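Local coordinates for protein putative non-ribosomal peptide synthetase (Actinomadura parvosata subsp. kistnae, PDB 6M7L) that is a condensation-like domain of a non-ribosomal peptide synthetase, probably of the inactive kind that recruits cytochrome P450 enzymes to the carrier-bound peptide, at residues 245-259 and 424-436. Numbering follows the deposited sequence.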
ATOM      1  N   ARG A 245      10.101   6.702  27.762  1.00 57.31           N
ATOM      2  CA  ARG A 245      10.393   7.668  26.714  1.00 62.55           C
ATOM      3  C   ARG A 245      11.536   7.160  25.850  1.00 63.46           C
ATOM      4  O   ARG A 245      12.557   6.692  26.363  1.00 62.87           O
ATOM      5  CB  ARG A 245      10.741   9.027  27.319  1.00 59.34           C
ATOM      6  CG  ARG A 245       9.553   9.684  27.980  1.00 71.11           C
ATOM      7  CD  ARG A 245       9.929  10.939  28.739  1.00 67.54           C
ATOM      8  NE  ARG A 245       8.839  11.334  29.624  1.00 92.68           N
ATOM      9  CZ  ARG A 245       7.757  11.994  29.224  1.00 95.95           C
ATOM     10  NH1 ARG A 245       6.808  12.306  30.098  1.00 91.70           N
ATOM     11  NH2 ARG A 245       7.622  12.342  27.951  1.00 97.54           N
ATOM     12  N   ALA A 246      11.359   7.251  24.536  1.00 60.61           N
ATOM     13  CA  ALA A 246      12.329   6.742  23.582  1.00 63.02           C
ATOM     14  C   ALA A 246      12.808   7.869  22.684  1.00 62.21           C
ATOM     15  O   ALA A 246      11.997   8.624  22.137  1.00 66.71           O
ATOM     16  CB  ALA A 246      11.729   5.614  22.736  1.00 61.74           C
ATOM     17  N   GLY A 247      14.128   7.992  22.554  1.00 59.31           N
ATOM     18  CA  GLY A 247      14.730   8.747  21.480  1.00 59.76           C
ATOM     19  C   GLY A 247      15.273   7.804  20.418  1.00 59.39           C
ATOM     20  O   GLY A 247      15.123   6.587  20.486  1.00 59.78           O
ATOM     21  N   SER A 248      15.923   8.393  19.419  1.00 60.72           N
ATOM     22  CA  SER A 248      16.565   7.586  18.394  1.00 56.50           C
ATOM     23  C   SER A 248      17.746   8.346  17.816  1.00 59.48           C
ATOM     24  O   SER A 248      17.722   9.576  17.706  1.00 51.60           O
ATOM     25  CB  SER A 248      15.589   7.197  17.277  1.00 50.02           C
ATOM     26  OG  SER A 248      15.348   8.286  16.407  1.00 59.56           O
ATOM     27  N   VAL A 249      18.783   7.597  17.454  1.00 58.96           N
ATOM     28  CA  VAL A 249      19.931   8.140  16.738  1.00 54.28           C
ATOM     29  C   VAL A 249      20.057   7.375  15.427  1.00 59.63           C
ATOM     30  O   VAL A 249      19.703   6.187  15.366  1.00 59.62           O
ATOM     31  CB  VAL A 249      21.215   8.048  17.577  1.00 58.10           C
ATOM     32  CG1 VAL A 249      21.076   8.875  18.847  1.00 69.54           C
ATOM     33  CG2 VAL A 249      21.539   6.599  17.908  1.00 58.64           C
ATOM     34  N   PRO A 250      20.527   8.003  14.354  1.00 58.40           N
ATOM     35  CA  PRO A 250      20.661   7.287  13.084  1.00 57.11           C
ATOM     36  C   PRO A 250      21.818   6.301  13.121  1.00 55.93           C
ATOM     37  O   PRO A 250      22.772   6.439  13.889  1.00 59.17           O
ATOM     38  CB  PRO A 250      20.914   8.408  12.071  1.00 52.37           C
ATOM     39  CG  PRO A 250      21.541   9.496  12.879  1.00 44.12           C
ATOM     40  CD  PRO A 250      20.899   9.423  14.233  1.00 50.55           C
ATOM     41  N   LEU A 251      21.713   5.281  12.271  1.00 61.95           N
ATOM     42  CA  LEU A 251      22.767   4.280  12.118  1.00 61.85           C
ATOM     43  C   LEU A 251      22.854   3.911  10.644  1.00 67.57           C
ATOM     44  O   LEU A 251      21.917   3.324  10.093  1.00 62.08           O
ATOM     45  CB  LEU A 251      22.499   3.045  12.980  1.00 58.48           C
ATOM     46  CG  LEU A 251      23.641   2.029  13.072  1.00 63.09           C
ATOM     47  CD1 LEU A 251      23.774   1.496  14.489  1.00 62.03           C
ATOM     48  CD2 LEU A 251      23.438   0.883  12.094  1.00 61.82           C
ATOM     49  N   ARG A 252      23.971   4.256  10.009  1.00 68.59           N
ATOM     50  CA  ARG A 252      24.197   3.977   8.600  1.00 64.01           C
ATOM     51  C   ARG A 252      25.443   3.120   8.432  1.00 66.76           C
ATOM     52  O   ARG A 252      26.469   3.365   9.074  1.00 68.95           O
ATOM     53  CB  ARG A 252      24.343   5.271   7.790  1.00 66.74           C
ATOM     54  CG  ARG A 252      23.026   5.848   7.295  1.00 75.29           C
ATOM     55  CD  ARG A 252      23.255   6.933   6.249  1.00 77.01           C
ATOM     56  NE  ARG A 252      22.186   6.965   5.251  1.00 84.96           N
ATOM     57  CZ  ARG A 252      21.167   7.817   5.265  1.00 89.27           C
ATOM     58  NH1 ARG A 252      21.071   8.724   6.229  1.00 88.22           N
ATOM     59  NH2 ARG A 252      20.244   7.766   4.314  1.00 87.16           N
ATOM     60  N   LEU A 253      25.342   2.114   7.569  1.00 67.75           N
ATOM     61  CA  LEU A 253      26.469   1.272   7.193  1.00 62.43           C
ATOM     62  C   LEU A 253      26.641   1.356   5.683  1.00 69.79           C
ATOM     63  O   LEU A 253      25.678   1.089   4.942  1.00 65.79           O
ATOM     64  CB  LEU A 253      26.242  -0.177   7.628  1.00 60.90           C
ATOM     65  CG  LEU A 253      27.404  -1.150   7.410  1.00 63.42           C
ATOM     66  CD1 LEU A 253      28.515  -0.905   8.420  1.00 64.34           C
ATOM     67  CD2 LEU A 253      26.921  -2.587   7.476  1.00 62.79           C
ATOM     68  N   PRO A 254      27.816   1.728   5.177  1.00 73.37           N
ATOM     69  CA  PRO A 254      27.994   1.821   3.724  1.00 65.74           C
ATOM     70  C   PRO A 254      27.846   0.463   3.052  1.00 64.69           C
ATOM     71  O   PRO A 254      27.923  -0.591   3.689  1.00 64.08           O
ATOM     72  CB  PRO A 254      29.418   2.371   3.572  1.00 70.54           C
ATOM     73  CG  PRO A 254      30.100   2.022   4.859  1.00 75.06           C
ATOM     74  CD  PRO A 254      29.037   2.095   5.914  1.00 67.34           C
ATOM     75  N   ALA A 255      27.629   0.504   1.735  1.00 70.48           N
ATOM     76  CA  ALA A 255      27.368  -0.721   0.985  1.00 66.72           C
ATOM     77  C   ALA A 255      28.559  -1.669   1.011  1.00 66.05           C
ATOM     78  O   ALA A 255      28.376  -2.891   0.946  1.00 71.09           O
ATOM     79  CB  ALA A 255      26.988  -0.386  -0.457  1.00 59.96           C
ATOM     80  N   ASP A 256      29.778  -1.131   1.105  1.00 71.60           N
ATOM     81  CA  ASP A 256      30.973  -1.968   1.178  1.00 75.71           C
ATOM     82  C   ASP A 256      30.876  -2.966   2.326  1.00 74.45           C
ATOM     83  O   ASP A 256      30.888  -4.185   2.115  1.00 69.41           O
ATOM     84  CB  ASP A 256      32.215  -1.088   1.337  1.00 84.09           C
ATOM     85  CG  ASP A 256      32.553  -0.322   0.077  1.00102.19           C
ATOM     86  OD1 ASP A 256      31.887  -0.550  -0.956  1.00102.59           O
ATOM     87  OD2 ASP A 256      33.487   0.508   0.119  1.00110.85           O
ATOM     88  N   SER A 257      30.778  -2.459   3.557  1.00 76.59           N
ATOM     89  CA  SER A 257      30.654  -3.341   4.711  1.00 74.63           C
ATOM     90  C   SER A 257      29.338  -4.104   4.692  1.00 66.99           C
ATOM     91  O   SER A 257      29.266  -5.229   5.200  1.00 64.86           O
ATOM     92  CB  SER A 257      30.790  -2.533   5.999  1.00 67.82           C
ATOM     93  OG  SER A 257      31.948  -1.718   5.956  1.00 71.53           O
ATOM     94  N   HIS A 258      28.292  -3.509   4.111  1.00 67.12           N
ATOM     95  CA  HIS A 258      27.017  -4.206   3.971  1.00 61.82           C
ATOM     96  C   HIS A 258      27.163  -5.436   3.083  1.00 68.74           C
ATOM     97  O   HIS A 258      26.607  -6.499   3.386  1.00 68.48           O
ATOM     98  CB  HIS A 258      25.967  -3.244   3.410  1.00 58.23           C
ATOM     99  CG  HIS A 258      24.604  -3.846   3.252  1.00 63.35           C
ATOM    100  ND1 HIS A 258      24.264  -5.079   3.765  1.00 62.01           N
ATOM    101  CD2 HIS A 258      23.493  -3.378   2.634  1.00 56.96           C
ATOM    102  CE1 HIS A 258      23.005  -5.345   3.468  1.00 57.26           C
ATOM    103  NE2 HIS A 258      22.514  -4.328   2.783  1.00 55.99           N
ATOM    104  N   ALA A 259      27.915  -5.313   1.987  1.00 67.91           N
ATOM    105  CA  ALA A 259      28.104  -6.447   1.088  1.00 62.94           C
ATOM    106  C   ALA A 259      28.851  -7.581   1.776  1.00 68.48           C
ATOM    107  O   ALA A 259      28.509  -8.756   1.598  1.00 70.75           O
ATOM    108  CB  ALA A 259      28.847  -6.002  -0.171  1.00 62.35           C
ATOM    109  N   ALA A 424      23.958  -5.789  -2.019  1.00 72.41           N
ATOM    110  CA  ALA A 424      23.882  -4.841  -0.915  1.00 66.49           C
ATOM    111  C   ALA A 424      23.973  -3.408  -1.423  1.00 66.93           C
ATOM    112  O   ALA A 424      24.845  -3.074  -2.229  1.00 74.14           O
ATOM    113  CB  ALA A 424      24.997  -5.116   0.089  1.00 59.04           C
ATOM    114  N   ASP A 425      23.066  -2.559  -0.945  1.00 64.60           N
ATOM    115  CA  ASP A 425      23.023  -1.154  -1.327  1.00 67.83           C
ATOM    116  C   ASP A 425      22.861  -0.272  -0.097  1.00 73.84           C
ATOM    117  O   ASP A 425      22.091   0.694  -0.094  1.00 77.58           O
ATOM    118  CB  ASP A 425      21.905  -0.901  -2.337  1.00 68.34           C
ATOM    119  CG  ASP A 425      22.077   0.409  -3.081  1.00 74.35           C
ATOM    120  OD1 ASP A 425      23.206   0.689  -3.536  1.00 71.91           O
ATOM    121  OD2 ASP A 425      21.083   1.153  -3.218  1.00 80.56           O
ATOM    122  N   GLY A 426      23.586  -0.591   0.964  1.00 68.72           N
ATOM    123  CA  GLY A 426      23.563   0.205   2.175  1.00 63.40           C
ATOM    124  C   GLY A 426      22.597  -0.342   3.210  1.00 69.74           C
ATOM    125  O   GLY A 426      21.572  -0.956   2.891  1.00 67.86           O
ATOM    126  N   LEU A 427      22.934  -0.121   4.480  1.00 65.31           N
ATOM    127  CA  LEU A 427      22.106  -0.519   5.615  1.00 61.13           C
ATOM    128  C   LEU A 427      21.798   0.739   6.418  1.00 60.63           C
ATOM    129  O   LEU A 427      22.682   1.285   7.086  1.00 57.03           O
ATOM    130  CB  LEU A 427      22.820  -1.566   6.470  1.00 58.96           C
ATOM    131  CG  LEU A 427      21.970  -2.453   7.380  1.00 63.45           C
ATOM    132  CD1 LEU A 427      21.006  -3.289   6.552  1.00 67.27           C
ATOM    133  CD2 LEU A 427      22.856  -3.347   8.234  1.00 56.23           C
ATOM    134  N   VAL A 428      20.551   1.206   6.347  1.00 60.60           N
ATOM    135  CA  VAL A 428      20.149   2.483   6.924  1.00 62.65           C
ATOM    136  C   VAL A 428      19.029   2.252   7.927  1.00 59.68           C
ATOM    137  O   VAL A 428      18.079   1.512   7.653  1.00 62.28           O
ATOM    138  CB  VAL A 428      19.707   3.476   5.831  1.00 64.13           C
ATOM    139  CG1 VAL A 428      19.099   4.726   6.449  1.00 68.10           C
ATOM    140  CG2 VAL A 428      20.884   3.839   4.944  1.00 73.88           C
ATOM    141  N   GLY A 429      19.137   2.891   9.086  1.00 56.49           N
ATOM    142  CA  GLY A 429      18.099   2.764  10.088  1.00 62.35           C
ATOM    143  C   GLY A 429      18.341   3.670  11.274  1.00 62.56           C
ATOM    144  O   GLY A 429      19.038   4.682  11.175  1.00 61.65           O
ATOM    145  N   SER A 430      17.753   3.288  12.404  1.00 59.31           N
ATOM    146  CA  SER A 430      17.796   4.093  13.615  1.00 58.73           C
ATOM    147  C   SER A 430      17.993   3.197  14.826  1.00 56.97           C
ATOM    148  O   SER A 430      17.411   2.112  14.909  1.00 55.71           O
ATOM    149  CB  SER A 430      16.511   4.911  13.786  1.00 54.96           C
ATOM    150  OG  SER A 430      16.348   5.840  12.727  1.00 67.64           O
ATOM    151  N   LEU A 431      18.819   3.659  15.762  1.00 50.70           N
ATOM    152  CA  LEU A 431      18.956   3.017  17.067  1.00 54.23           C
ATOM    153  C   LEU A 431      18.020   3.735  18.029  1.00 54.11           C
ATOM    154  O   LEU A 431      18.324   4.827  18.513  1.00 51.85           O
ATOM    155  CB  LEU A 431      20.400   3.063  17.555  1.00 58.44           C
ATOM    156  CG  LEU A 431      20.603   2.534  18.977  1.00 56.00           C
ATOM    157  CD1 LEU A 431      20.170   1.078  19.069  1.00 54.16           C
ATOM    158  CD2 LEU A 431      22.047   2.700  19.425  1.00 51.27           C
ATOM    159  N   VAL A 432      16.866   3.131  18.293  1.00 53.53           N
ATOM    160  CA  VAL A 432      15.899   3.699  19.224  1.00 57.92           C
ATOM    161  C   VAL A 432      16.306   3.306  20.637  1.00 53.08           C
ATOM    162  O   VAL A 432      16.422   2.118  20.953  1.00 57.00           O
ATOM    163  CB  VAL A 432      14.476   3.224  18.903  1.00 56.93           C
ATOM    164  CG1 VAL A 432      13.476   3.886  19.837  1.00 47.57           C
ATOM    165  CG2 VAL A 432      14.143   3.517  17.444  1.00 46.06           C
ATOM    166  N   TYR A 433      16.529   4.304  21.490  1.00 54.78           N
ATOM    167  CA  TYR A 433      17.054   4.086  22.829  1.00 63.26           C
ATOM    168  C   TYR A 433      16.064   4.578  23.877  1.00 57.32           C
ATOM    169  O   TYR A 433      15.283   5.503  23.634  1.00 57.93           O
ATOM    170  CB  TYR A 433      18.399   4.800  23.021  1.00 63.28           C
ATOM    171  CG  TYR A 433      18.293   6.307  22.981  1.00 62.00           C
ATOM    172  CD1 TYR A 433      18.335   6.994  21.774  1.00 59.56           C
ATOM    173  CD2 TYR A 433      18.143   7.044  24.149  1.00 56.58           C
ATOM    174  CE1 TYR A 433      18.235   8.371  21.732  1.00 65.68           C
ATOM    175  CE2 TYR A 433      18.037   8.420  24.117  1.00 59.49           C
ATOM    176  CZ  TYR A 433      18.082   9.078  22.907  1.00 67.58           C
ATOM    177  OH  TYR A 433      17.978  10.446  22.874  1.00 71.09           O
ATOM    178  N   ALA A 434      16.115   3.954  25.050  1.00 61.84           N
ATOM    179  CA  ALA A 434      15.281   4.363  26.173  1.00 57.18           C
ATOM    180  C   ALA A 434      15.925   5.537  26.898  1.00 53.47           C
ATOM    181  O   ALA A 434      17.105   5.484  27.254  1.00 55.12           O
ATOM    182  CB  ALA A 434      15.072   3.195  27.135  1.00 51.91           C
ATOM    183  N   GLU A 435      15.144   6.596  27.122  1.00 57.13           N
ATOM    184  CA  GLU A 435      15.698   7.795  27.743  1.00 59.68           C
ATOM    185  C   GLU A 435      16.041   7.574  29.213  1.00 59.51           C
ATOM    186  O   GLU A 435      16.975   8.200  29.725  1.00 60.22           O
ATOM    187  CB  GLU A 435      14.729   8.967  27.582  1.00 60.87           C
ATOM    188  CG  GLU A 435      14.608   9.459  26.144  1.00 62.01           C
ATOM    189  CD  GLU A 435      13.877  10.782  26.030  1.00 71.67           C
ATOM    190  OE1 GLU A 435      13.347  11.263  27.056  1.00 83.28           O
ATOM    191  OE2 GLU A 435      13.837  11.342  24.915  1.00 69.33           O
ATOM    192  N   ASP A 436      15.318   6.678  29.907  1.00 59.73           N
ATOM    193  CA  ASP A 436      15.658   6.348  31.303  1.00 55.23           C
ATOM    194  C   ASP A 436      16.933   5.553  31.422  1.00 60.71           C
ATOM    195  O   ASP A 436      17.287   5.126  32.531  1.00 70.46           O
ATOM    196  CB  ASP A 436      14.532   5.556  31.965  1.00 54.29           C
ATOM    197  CG  ASP A 436      13.221   6.307  31.989  1.00 65.97           C
ATOM    198  OD1 ASP A 436      13.241   7.549  31.851  1.00 71.77           O
ATOM    199  OD2 ASP A 436      12.167   5.652  32.150  1.00 65.03           O
TER
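The His258 ring lies between Ala424 and Leu427. Ala424 CB sits over the ring centre, 3.5 Å from the centroid of His258, a CH-pi contact. Leu427 CD1 lies over the opposite face, displaced from its middle, and the backbone N of Gly426 faces the rim in the ring plane. On the Tyr433 ring, Gly247 CA lies over one face in a second CH-pi contact, 3.9 Å from the centroid and off-centre, while Leu431 O meets the rim in the plane of the ring. Val428 CG1 lies over one face of the Arg252 guanidinium. These groups belong to an antiparallel strand pair in the C-terminal half of a condensation-type fold. Strand 246-253 is an edge strand of its four-stranded mixed sheet within this chain, and strand 424-434 joins it to strand 410-418. With CG anti to the backbone N (chi1 -179°), the His258 imidazole reaches from the first turn of helix 255-267 back to the strand. NE2 has weak hydrogen bonds to Asp416 and His417 O. A leucine at His258 would probably leave Asp416 without this partner and lose the flat surface under Ala424 CB. Backbone bonds run from Gly247-Tyr433 to Leu253-Leu427. Beyond the strands, Glu435 N donates to Arg245 O at 2.7 Å, nearly straight at 174°.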